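Local atomic coordinates of halotolerant alpha-type carbonic anhydrase (dCA II) (Dunaliella salina, PDB entry 1Y7W), a protein that probably catalyses the reversible hydration of carbon dioxide to bicarbonate as a zinc-dependent carbonic anhydrase of the alpha type, working in a salt-tolerant alga. Residues L78-A83 and N212-L218; D86-N92 and F105-N111; E98-K102 and F129-H133; Q189-K193 and V206-N210. All coordinates share one frame; numbering follows the deposited sequence.

How the interactions relate
Interaction 1 opens at 78-83 and closes only at 212-218, so the other three nest inside its long loop. Interaction 2 follows directly, 86-92 meeting 105-111 across the base of the hairpin made by strands 94-95 and 103-104. The turn of that hairpin, 98-102, pairs with the zinc-bearing strand residues 129-133 in interaction 3, which therefore crosses interaction 2. Interaction 4 comes later in series, laying helix 181-195 beside strand 206-207 at the edge of the hairpin's small sheet. Interactions 1 and 2 share the sodium ion, Phe129 of interaction 3 packs on Leu90 and Phe105 of interaction 2, and Met101 touches Ile190 between interactions 3 and 4.

Interaction 1: residues L78-A83 and N212-L218; sequences LNVDGA and NVKTQLL. With NA (sodium ion), chain C.
Leu78 and Val213 make the apolar part of this contact between the 78-83 loop and the short helix 213-217 of the carbonic anhydrase fold, the leucine CD2 lying 3.8 Å from Val213 CG1. From the far end of the helix, Leu218 CD1 lies against the Leu78 carbonyl, 3.5 Å from Leu78 O. Lys214 lies along the loop, its CB 3.3 Å from Leu78 O. Its CG is anti to the backbone N (chi1 164°), which sets Lys214 CG 3.7 Å from Asp81 N, and the bend at chi2 (70°) then turns CD toward Asn79.

The polar links are mostly indirect. Water 1 lies 2.7 Å from Val80 O, probably donating to it, and accepts from Lys214 N. Asn212 occupies the N-cap, and Lys214 N belongs to the first turn, where no preceding helical carbonyl can serve it. The helix closes through a wider pi-type turn, Val213 O accepting from both Leu217 N and Leu218 N; Arg249 then binds carbonyls of Thr215, Leu217 and Leu218.

Within the loop, Asp81 forms an Asx turn: Ala83 N points almost straight at Asp81 OD1 (2.9 Å, 170°), meeting it from above the carboxylate plane. The turn brackets Gly82, whose carbonyl oxygen binds the sodium ion at 2.3 Å; Gln84, Gly87 and two waters complete the site.

The loop thus spends its carbonyls on different partners, Val80 O on a water shared with the helix start and Gly82 O on a cation, so a water bridge and a metal bond fix its path beside the start of the helix.

Interaction 2: residues D86-N92 and F105-N111; sequences DGITLTN and FDQPAAN. With NA (sodium ion), chain C.
Two antiparallel, mostly irregular segments meet here, Thr91 and Asn92 against Phe105 and Asp106 and, further along, Asp86 against Asn111. They flank the beta hairpin formed by strands 94-95 and 103-104 and carry its pairing beyond the regular strands, against strand 120-133 of the large sheet of the carbonic anhydrase fold. The pairing rests on one direct backbone bond, Asp106 N to Thr91 O, short at 2.8 Å and nearly linear (174°). On its other flank water 5 spans the gap, accepting from Thr91 N and donating to Asp106 O.

Side chains reinforce this end. Asn92 ND2 donates to Asp106 OD2 at 3.0 Å; the carboxylate is met on its syn side, 31° out of its plane, while the oxygen lies close to the asparagine amide plane. Water 6 donates to the same oxygen.

The middle is apolar. Leu90 CD1 lies over one face of the Phe105 ring, 4.0 Å from its centroid, as a CH-pi contact, and Leu90 CD2 turns toward Pro108 CG at 4.1 Å. With Phe105 CG set between its backbone N and carbonyl carbon (chi1 37°), the ring also reaches Phe129 and Pro126 of strand 120-133. Ile88 packs its CG2 against the same proline CG.

At the sodium end, the Asn111 amide lies against the backbone of Asp86, ND2 3.2 Å from Asp86 CA. That ND2 also donates to water 4, which makes a weak bond back to the Gly87 carbonyl. The sodium ion is coordinated by Gly87 O at 2.4 Å.

Interaction 3: residues E98-K102 and F129-H133; sequences EQGMK and FHFHH. With ZN (zinc ion), chain D.
Gly100 is pressed against Phe131 and His133 through both its N-H and its carbonyl. Its N donates to His133 NE2 at 2.8 Å, entering near the plane of the imidazole, and its carbonyl O accepts from Phe131 N at 2.8 Å, approached within the plane of the carbonyl, along one of its lone pairs. The same oxygen lies at the edge of the Phe131 ring, while Gly100 CA makes a CA-H...O contact with Phe131 O at 3.4 Å. Because His133 ND1 is bonded to Val272 O, both ring nitrogens are engaged, probably with the proton on ND1, and the ring's rotation is fixed. Phe259 of helix 253-266 lies against the rings of both Phe131 and His133.

Gly100 is the third residue of a type II turn from Glu98 to Met101, at a positive phi (88°) that glycine accepts readily. This turn caps the hairpin next to the long strand 120-133, whose His130 and His132 bind zinc through NE2 at 2.0 and 2.1 Å, with His150 and a water, the metal site of alpha carbonic anhydrases. Gln128 OE1 holds His130 ND1 as a second-shell partner.

The flanks are looser and partly exposed. The Gln99 side chain touches His133 with its CG, 3.9 Å from CE1, the two side chains crossing near a right angle. Lys102 makes a CA-H...O contact with Phe129 O, but beyond CG, which passes 3.7 Å from Phe129 O, its chain leads away from the strand.

Interaction 4: residues Q189-K193 and V206-N210; sequences QIEGK and VSIDN
Gln189 and Lys193, one helical turn apart, reach from helix 181-195 to the backbone of Ser207 and Asp209. Gln189 OE1 accepts from Asp209 N at 2.9 Å (155°), the N-H tilted from the carbonyl plane. Lys193 NZ donates to Ser207 O at 2.8 Å, likewise tilted. Beside these bonds, the amide of Gln189 stacks on the carboxylate of Asp209, their planes 20° apart and OE1 3.5 Å from Asp209 CG. The lysine CD meets Val206 CG1 at 3.8 Å.

Water 9 donates to Gln189 OE1 and, weakly, to Ser207 O; water 8 accepts from Gln189 NE2 and donates to Asp209 O at 2.6 Å.

Further out, the helix sets the spacing of the acceptor OE1 and the donor NZ: Lys193 N bonds to Gln189 O. Gln189 NE2 is also held by Ser185 OG, which restrains the amide's rotation. Gln189 runs extended beyond CG (chi2 179°), while Lys193 is straight as far as CE and bends only at its last torsion, toward Ser207 O. Strand 206-207 is one of the two outer strands of a small three-stranded antiparallel sheet, its backbone paired with strand 94-95 through Val206 and Val95.

This surface contact therefore has helix side chains serving the main chain of the strand and of the loop after it: the carbonyl of Ser207 receives an ammonium, and the N-H of Asp209 finds an amide oxygen.

Interaction 1: residues L78-A83 and N212-L218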
# COMPACT_ATOMS: atom_id res chain seq x y z
N LEU A 78 -15.15 1.59 3.82
CA LEU A 78 -13.95 2.43 3.62
C LEU A 78 -14.33 3.82 3.13
O LEU A 78 -13.62 4.77 3.41
CB LEU A 78 -13.01 1.80 2.58
CG LEU A 78 -12.52 0.41 2.95
CD1 LEU A 78 -11.70 -0.16 1.77
CD2 LEU A 78 -11.74 0.42 4.21
N ASN A 79 -15.44 3.94 2.41
CA ASN A 79 -15.83 5.24 1.87
C ASN A 79 -17.02 5.92 2.56
O ASN A 79 -17.74 6.70 1.94
CB ASN A 79 -16.09 5.12 0.35
CG ASN A 79 -16.09 6.45 -0.35
OD1 ASN A 79 -15.30 7.32 -0.05
ND2 ASN A 79 -16.99 6.61 -1.32
N VAL A 80 -17.23 5.57 3.82
CA VAL A 80 -18.27 6.18 4.64
C VAL A 80 -17.54 6.70 5.88
O VAL A 80 -16.77 5.95 6.52
CB VAL A 80 -19.39 5.13 5.05
CG1 VAL A 80 -20.44 5.79 5.99
CG2 VAL A 80 -20.10 4.63 3.80
N ASP A 81 -17.75 7.99 6.17
CA ASP A 81 -17.17 8.68 7.34
C ASP A 81 -17.18 7.70 8.50
O ASP A 81 -18.23 7.15 8.85
CB ASP A 81 -18.05 9.88 7.70
CG ASP A 81 -17.48 10.74 8.83
OD1 ASP A 81 -16.71 10.31 9.67
OD2 ASP A 81 -17.86 11.91 8.88
N GLY A 82 -16.01 7.48 9.09
CA GLY A 82 -15.89 6.55 10.21
C GLY A 82 -16.79 6.87 11.41
O GLY A 82 -17.09 5.98 12.17
N ALA A 83 -17.25 8.12 11.53
CA ALA A 83 -18.16 8.52 12.64
C ALA A 83 -19.56 7.92 12.44
O ALA A 83 -20.38 7.89 13.39
CB ALA A 83 -18.27 10.06 12.70
N ASN A 212 -9.86 7.33 10.82
CA ASN A 212 -11.10 7.42 10.06
C ASN A 212 -10.66 7.18 8.59
O ASN A 212 -10.08 8.05 7.93
CB ASN A 212 -11.67 8.84 10.28
CG ASN A 212 -13.09 9.04 9.69
OD1 ASN A 212 -13.93 9.80 10.27
ND2 ASN A 212 -13.36 8.42 8.54
N VAL A 213 -10.94 5.98 8.08
CA VAL A 213 -10.47 5.64 6.74
C VAL A 213 -10.89 6.62 5.68
O VAL A 213 -10.05 7.13 4.91
CB VAL A 213 -10.92 4.21 6.34
CG1 VAL A 213 -10.39 3.87 4.90
CG2 VAL A 213 -10.30 3.21 7.28
N LYS A 214 -12.18 6.92 5.66
CA LYS A 214 -12.70 7.81 4.64
C LYS A 214 -12.16 9.23 4.71
O LYS A 214 -11.82 9.84 3.67
CB LYS A 214 -14.23 7.79 4.72
CG LYS A 214 -14.94 8.93 3.99
CD LYS A 214 -14.82 8.78 2.50
CE LYS A 214 -16.02 9.41 1.78
NZ LYS A 214 -15.89 10.89 1.88
N THR A 215 -12.09 9.78 5.92
CA THR A 215 -11.63 11.16 6.01
C THR A 215 -10.11 11.33 6.06
O THR A 215 -9.58 12.35 5.62
CB THR A 215 -12.28 11.91 7.25
OG1 THR A 215 -11.74 11.38 8.48
CG2 THR A 215 -13.81 11.70 7.25
N GLN A 216 -9.41 10.33 6.56
CA GLN A 216 -7.99 10.49 6.68
C GLN A 216 -7.11 9.85 5.60
O GLN A 216 -6.01 10.33 5.37
CB GLN A 216 -7.54 10.00 8.05
CG GLN A 216 -8.12 10.90 9.16
CD GLN A 216 -7.65 10.48 10.52
OE1 GLN A 216 -8.11 9.47 11.06
NE2 GLN A 216 -6.69 11.25 11.10
N LEU A 217 -7.60 8.77 4.99
CA LEU A 217 -6.82 8.02 4.01
C LEU A 217 -7.30 8.10 2.57
O LEU A 217 -6.51 8.40 1.70
CB LEU A 217 -6.70 6.56 4.45
CG LEU A 217 -6.17 6.25 5.87
CD1 LEU A 217 -6.22 4.76 6.05
CD2 LEU A 217 -4.74 6.79 6.13
N LEU A 218 -8.59 7.87 2.30
CA LEU A 218 -9.04 7.91 0.91
C LEU A 218 -8.89 9.30 0.34
O LEU A 218 -9.14 10.29 1.04
CB LEU A 218 -10.49 7.47 0.76
CG LEU A 218 -10.84 6.04 1.12
CD1 LEU A 218 -12.18 5.73 0.42
CD2 LEU A 218 -9.79 5.06 0.61
NA NA C . -18.18 3.95 12.30
O HOH W 1 -14.16 5.31 7.10
O HOH W 2 -19.22 1.97 12.65
O HOH W 3 -16.42 3.24 13.40

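Interaction 2: residues D86-N92 and F105-N111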
# COMPACT_ATOMS: atom_id res chain seq x y z
N ASP A 86 -22.18 2.93 9.33
CA ASP A 86 -21.56 1.98 8.41
C ASP A 86 -20.25 2.50 7.85
O ASP A 86 -19.91 2.21 6.70
CB ASP A 86 -22.51 1.62 7.27
CG ASP A 86 -23.37 2.75 6.89
OD1 ASP A 86 -22.86 3.89 7.03
OD2 ASP A 86 -24.54 2.50 6.50
N GLY A 87 -19.56 3.28 8.67
CA GLY A 87 -18.26 3.85 8.28
C GLY A 87 -17.21 3.16 9.11
O GLY A 87 -17.41 2.91 10.30
N ILE A 88 -16.07 2.83 8.49
CA ILE A 88 -15.02 2.11 9.19
C ILE A 88 -14.00 3.00 9.89
O ILE A 88 -13.47 3.97 9.29
CB ILE A 88 -14.25 1.16 8.18
CG1 ILE A 88 -15.16 -0.03 7.79
CG2 ILE A 88 -12.97 0.60 8.84
CD1 ILE A 88 -14.53 -1.07 6.83
N THR A 89 -13.71 2.66 11.14
CA THR A 89 -12.64 3.37 11.87
C THR A 89 -11.64 2.30 12.25
O THR A 89 -12.01 1.29 12.84
CB THR A 89 -13.13 4.01 13.17
OG1 THR A 89 -14.11 5.02 12.83
CG2 THR A 89 -11.90 4.67 13.90
N LEU A 90 -10.37 2.51 11.93
CA LEU A 90 -9.32 1.54 12.28
C LEU A 90 -9.06 1.80 13.76
O LEU A 90 -8.65 2.89 14.14
CB LEU A 90 -8.07 1.83 11.44
CG LEU A 90 -8.35 1.73 9.93
CD1 LEU A 90 -7.01 1.86 9.24
CD2 LEU A 90 -9.00 0.40 9.56
N THR A 91 -9.27 0.78 14.57
CA THR A 91 -9.13 0.94 16.01
C THR A 91 -7.95 0.17 16.63
O THR A 91 -7.49 -0.82 16.06
CB THR A 91 -10.45 0.52 16.71
OG1 THR A 91 -10.54 -0.90 16.71
CG2 THR A 91 -11.65 1.10 15.98
N ASN A 92 -7.47 0.65 17.79
CA ASN A 92 -6.33 0.01 18.47
C ASN A 92 -5.17 0.01 17.41
O ASN A 92 -4.47 -0.98 17.22
CB ASN A 92 -6.68 -1.43 18.92
CG ASN A 92 -5.53 -2.12 19.66
OD1 ASN A 92 -4.62 -1.45 20.20
ND2 ASN A 92 -5.57 -3.46 19.73
N PHE A 105 -3.96 -2.80 13.16
CA PHE A 105 -5.10 -2.36 13.93
C PHE A 105 -6.03 -3.56 14.13
O PHE A 105 -5.77 -4.63 13.61
CB PHE A 105 -5.82 -1.23 13.13
CG PHE A 105 -5.83 -1.46 11.61
CD1 PHE A 105 -6.61 -2.46 11.04
CD2 PHE A 105 -4.91 -0.76 10.78
CE1 PHE A 105 -6.47 -2.78 9.63
CE2 PHE A 105 -4.76 -1.06 9.42
CZ PHE A 105 -5.55 -2.08 8.84
N ASP A 106 -7.08 -3.39 14.92
CA ASP A 106 -8.01 -4.48 15.10
C ASP A 106 -8.65 -4.77 13.73
O ASP A 106 -8.96 -3.85 12.99
CB ASP A 106 -9.07 -4.06 16.09
CG ASP A 106 -8.55 -3.99 17.50
OD1 ASP A 106 -9.18 -3.26 18.30
OD2 ASP A 106 -7.54 -4.64 17.79
N GLN A 107 -8.84 -6.04 13.39
CA GLN A 107 -9.46 -6.34 12.08
C GLN A 107 -10.90 -5.87 11.98
O GLN A 107 -11.74 -6.22 12.82
CB GLN A 107 -9.45 -7.82 11.81
CG GLN A 107 -8.36 -8.25 10.86
CD GLN A 107 -8.28 -9.78 10.71
OE1 GLN A 107 -7.17 -10.35 10.57
NE2 GLN A 107 -9.46 -10.45 10.74
N PRO A 108 -11.20 -5.04 10.96
CA PRO A 108 -12.58 -4.58 10.80
C PRO A 108 -13.47 -5.82 10.53
O PRO A 108 -13.05 -6.78 9.91
CB PRO A 108 -12.51 -3.65 9.57
CG PRO A 108 -11.14 -3.15 9.59
CD PRO A 108 -10.29 -4.35 10.03
N ALA A 109 -14.72 -5.77 10.96
CA ALA A 109 -15.59 -6.93 10.74
C ALA A 109 -16.97 -6.57 10.21
O ALA A 109 -17.83 -7.46 10.04
CB ALA A 109 -15.73 -7.78 12.08
N ALA A 110 -17.21 -5.28 9.96
CA ALA A 110 -18.51 -4.86 9.44
C ALA A 110 -18.34 -3.92 8.26
O ALA A 110 -17.32 -3.26 8.16
CB ALA A 110 -19.32 -4.15 10.53
N ASN A 111 -19.35 -3.86 7.39
CA ASN A 111 -19.31 -2.93 6.26
C ASN A 111 -18.07 -3.11 5.42
O ASN A 111 -17.54 -2.16 4.86
CB ASN A 111 -19.37 -1.50 6.79
CG ASN A 111 -20.61 -1.26 7.63
OD1 ASN A 111 -21.71 -1.39 7.11
ND2 ASN A 111 -20.43 -0.95 8.93
NA NA C . -18.18 3.95 12.30
O HOH W 4 -17.82 -0.34 10.71
O HOH W 3 -16.42 3.24 13.40
O HOH W 5 -10.31 -1.59 13.44
O HOH W 6 -4.70 -4.38 17.03
O HOH W 2 -19.22 1.97 12.65

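Interaction 3: residues E98-K102 and F129-H133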
# COMPACT_ATOMS: atom_id res chain seq x y z
N GLU A 98 9.99 1.88 11.73
CA GLU A 98 11.10 1.46 10.89
C GLU A 98 10.68 1.68 9.46
O GLU A 98 9.58 2.21 9.18
CB GLU A 98 11.45 -0.03 11.12
CG GLU A 98 10.30 -1.00 10.78
CD GLU A 98 10.66 -2.47 11.11
OE1 GLU A 98 11.77 -2.74 11.64
OE2 GLU A 98 9.84 -3.37 10.80
N GLN A 99 11.54 1.31 8.55
CA GLN A 99 11.24 1.47 7.11
C GLN A 99 9.80 1.04 6.75
O GLN A 99 9.36 -0.04 7.18
CB GLN A 99 12.23 0.63 6.31
CG GLN A 99 12.16 0.81 4.77
CD GLN A 99 12.95 -0.28 4.04
OE1 GLN A 99 14.09 -0.08 3.60
NE2 GLN A 99 12.36 -1.44 3.92
N GLY A 100 9.06 1.89 5.99
CA GLY A 100 7.71 1.56 5.55
C GLY A 100 6.59 1.95 6.50
O GLY A 100 5.44 2.08 6.10
N MET A 101 6.93 2.11 7.77
CA MET A 101 6.01 2.54 8.83
C MET A 101 4.66 1.86 8.81
O MET A 101 3.62 2.51 8.74
CB MET A 101 5.85 4.06 8.78
CG MET A 101 7.18 4.74 9.16
SD MET A 101 7.03 6.51 9.58
CE MET A 101 6.06 6.20 10.98
N LYS A 102 4.70 0.54 8.84
CA LYS A 102 3.49 -0.26 8.80
C LYS A 102 2.56 0.07 9.95
O LYS A 102 3.02 0.18 11.09
CB LYS A 102 3.86 -1.74 8.93
CG LYS A 102 2.62 -2.62 8.72
CD LYS A 102 3.05 -4.07 8.53
CE LYS A 102 3.48 -4.72 9.87
NZ LYS A 102 3.66 -6.26 9.73
N PHE A 129 -1.65 -1.18 6.76
CA PHE A 129 -1.34 -0.30 5.63
C PHE A 129 0.12 0.09 5.82
O PHE A 129 0.67 0.01 6.94
CB PHE A 129 -2.30 0.89 5.45
CG PHE A 129 -2.29 1.93 6.54
CD1 PHE A 129 -1.27 2.87 6.64
CD2 PHE A 129 -3.39 2.07 7.39
CE1 PHE A 129 -1.34 3.95 7.55
CE2 PHE A 129 -3.47 3.14 8.29
CZ PHE A 129 -2.45 4.08 8.36
N HIS A 130 0.81 0.46 4.74
CA HIS A 130 2.24 0.81 4.91
C HIS A 130 2.61 1.82 3.82
O HIS A 130 1.78 2.13 2.94
CB HIS A 130 3.16 -0.44 4.86
CG HIS A 130 3.05 -1.20 3.57
ND1 HIS A 130 2.18 -2.26 3.39
CD2 HIS A 130 3.64 -1.00 2.38
CE1 HIS A 130 2.24 -2.68 2.13
NE2 HIS A 130 3.11 -1.93 1.49
N PHE A 131 3.85 2.26 3.83
CA PHE A 131 4.23 3.30 2.88
C PHE A 131 5.48 2.97 2.05
O PHE A 131 6.37 2.24 2.50
CB PHE A 131 4.56 4.61 3.62
CG PHE A 131 3.41 5.21 4.40
CD1 PHE A 131 3.18 4.83 5.72
CD2 PHE A 131 2.57 6.14 3.80
CE1 PHE A 131 2.12 5.38 6.42
CE2 PHE A 131 1.49 6.70 4.47
CZ PHE A 131 1.26 6.31 5.79
N HIS A 132 5.55 3.58 0.87
CA HIS A 132 6.76 3.46 0.02
C HIS A 132 7.10 4.95 -0.06
O HIS A 132 6.32 5.75 -0.60
CB HIS A 132 6.42 2.79 -1.31
CG HIS A 132 6.07 1.34 -1.14
ND1 HIS A 132 7.03 0.36 -1.02
CD2 HIS A 132 4.88 0.73 -0.90
CE1 HIS A 132 6.45 -0.80 -0.74
NE2 HIS A 132 5.15 -0.60 -0.66
N HIS A 133 8.24 5.30 0.55
CA HIS A 133 8.64 6.69 0.71
C HIS A 133 9.78 7.20 -0.16
O HIS A 133 10.73 6.47 -0.45
CB HIS A 133 8.90 7.01 2.23
CG HIS A 133 9.43 5.85 3.06
ND1 HIS A 133 10.73 5.40 3.02
CD2 HIS A 133 8.81 5.07 3.98
CE1 HIS A 133 10.90 4.42 3.89
NE2 HIS A 133 9.74 4.19 4.49
ZN ZN D . 3.51 -1.84 -0.46
O HOH W 7 4.48 -3.46 -0.78

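Interaction 4: residues Q189-K193 and V206-N210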
# COMPACT_ATOMS: atom_id res chain seq x y z
N GLN A 189 2.35 12.75 16.69
CA GLN A 189 2.28 11.71 17.67
C GLN A 189 3.61 11.01 17.86
O GLN A 189 4.05 10.74 18.99
CB GLN A 189 1.26 10.65 17.26
CG GLN A 189 -0.20 11.11 17.28
CD GLN A 189 -1.09 9.98 16.83
OE1 GLN A 189 -1.29 8.99 17.55
NE2 GLN A 189 -1.59 10.10 15.59
N ILE A 190 4.22 10.63 16.75
CA ILE A 190 5.50 9.93 16.85
C ILE A 190 6.62 10.83 17.41
O ILE A 190 7.32 10.44 18.32
CB ILE A 190 5.89 9.36 15.46
CG1 ILE A 190 4.94 8.17 15.14
CG2 ILE A 190 7.32 8.79 15.50
CD1 ILE A 190 5.09 7.63 13.70
N GLU A 191 6.78 12.02 16.86
CA GLU A 191 7.83 12.90 17.29
C GLU A 191 7.67 13.20 18.78
O GLU A 191 8.65 13.34 19.51
CB GLU A 191 7.82 14.16 16.41
CG GLU A 191 8.31 13.81 14.97
CD GLU A 191 8.61 15.04 14.10
OE1 GLU A 191 9.23 14.85 13.00
OE2 GLU A 191 8.24 16.17 14.50
N GLY A 192 6.41 13.20 19.23
CA GLY A 192 6.12 13.44 20.62
C GLY A 192 6.57 12.29 21.49
O GLY A 192 7.14 12.53 22.55
N LYS A 193 6.32 11.04 21.09
CA LYS A 193 6.73 9.85 21.86
C LYS A 193 8.26 9.66 21.86
O LYS A 193 8.86 9.11 22.81
CB LYS A 193 6.03 8.58 21.32
CG LYS A 193 4.52 8.55 21.62
CD LYS A 193 3.84 7.31 21.07
CE LYS A 193 2.32 7.29 21.41
NZ LYS A 193 1.90 5.95 22.01
N VAL A 206 3.75 0.47 18.16
CA VAL A 206 3.62 1.67 18.98
C VAL A 206 2.19 2.24 18.82
O VAL A 206 1.73 2.50 17.72
CB VAL A 206 4.68 2.72 18.49
CG1 VAL A 206 4.51 4.12 19.17
CG2 VAL A 206 6.09 2.10 18.70
N SER A 207 1.48 2.45 19.92
CA SER A 207 0.11 2.96 19.82
C SER A 207 -0.07 4.32 19.24
O SER A 207 0.67 5.23 19.58
CB SER A 207 -0.55 2.93 21.20
OG SER A 207 -0.67 1.57 21.59
N ILE A 208 -1.04 4.47 18.34
CA ILE A 208 -1.34 5.75 17.80
C ILE A 208 -2.88 5.86 17.82
O ILE A 208 -3.55 4.87 18.12
CB ILE A 208 -0.79 5.93 16.37
CG1 ILE A 208 -1.25 4.77 15.50
CG2 ILE A 208 0.74 6.08 16.42
CD1 ILE A 208 -1.06 5.03 13.98
N ASP A 209 -3.40 7.04 17.54
CA ASP A 209 -4.83 7.31 17.59
C ASP A 209 -5.59 6.53 16.53
O ASP A 209 -5.02 6.14 15.50
CB ASP A 209 -5.15 8.79 17.34
CG ASP A 209 -4.65 9.72 18.43
OD1 ASP A 209 -4.40 9.28 19.55
OD2 ASP A 209 -4.54 10.93 18.13
N ASN A 210 -6.89 6.38 16.77
CA ASN A 210 -7.75 5.68 15.83
C ASN A 210 -7.77 6.44 14.53
O ASN A 210 -7.55 7.65 14.50
CB ASN A 210 -9.15 5.59 16.37
CG ASN A 210 -9.24 4.65 17.53
OD1 ASN A 210 -8.44 3.70 17.67
ND2 ASN A 210 -10.26 4.89 18.36
O HOH W 8 -3.43 7.90 14.35
O HOH W 9 -0.56 8.42 20.15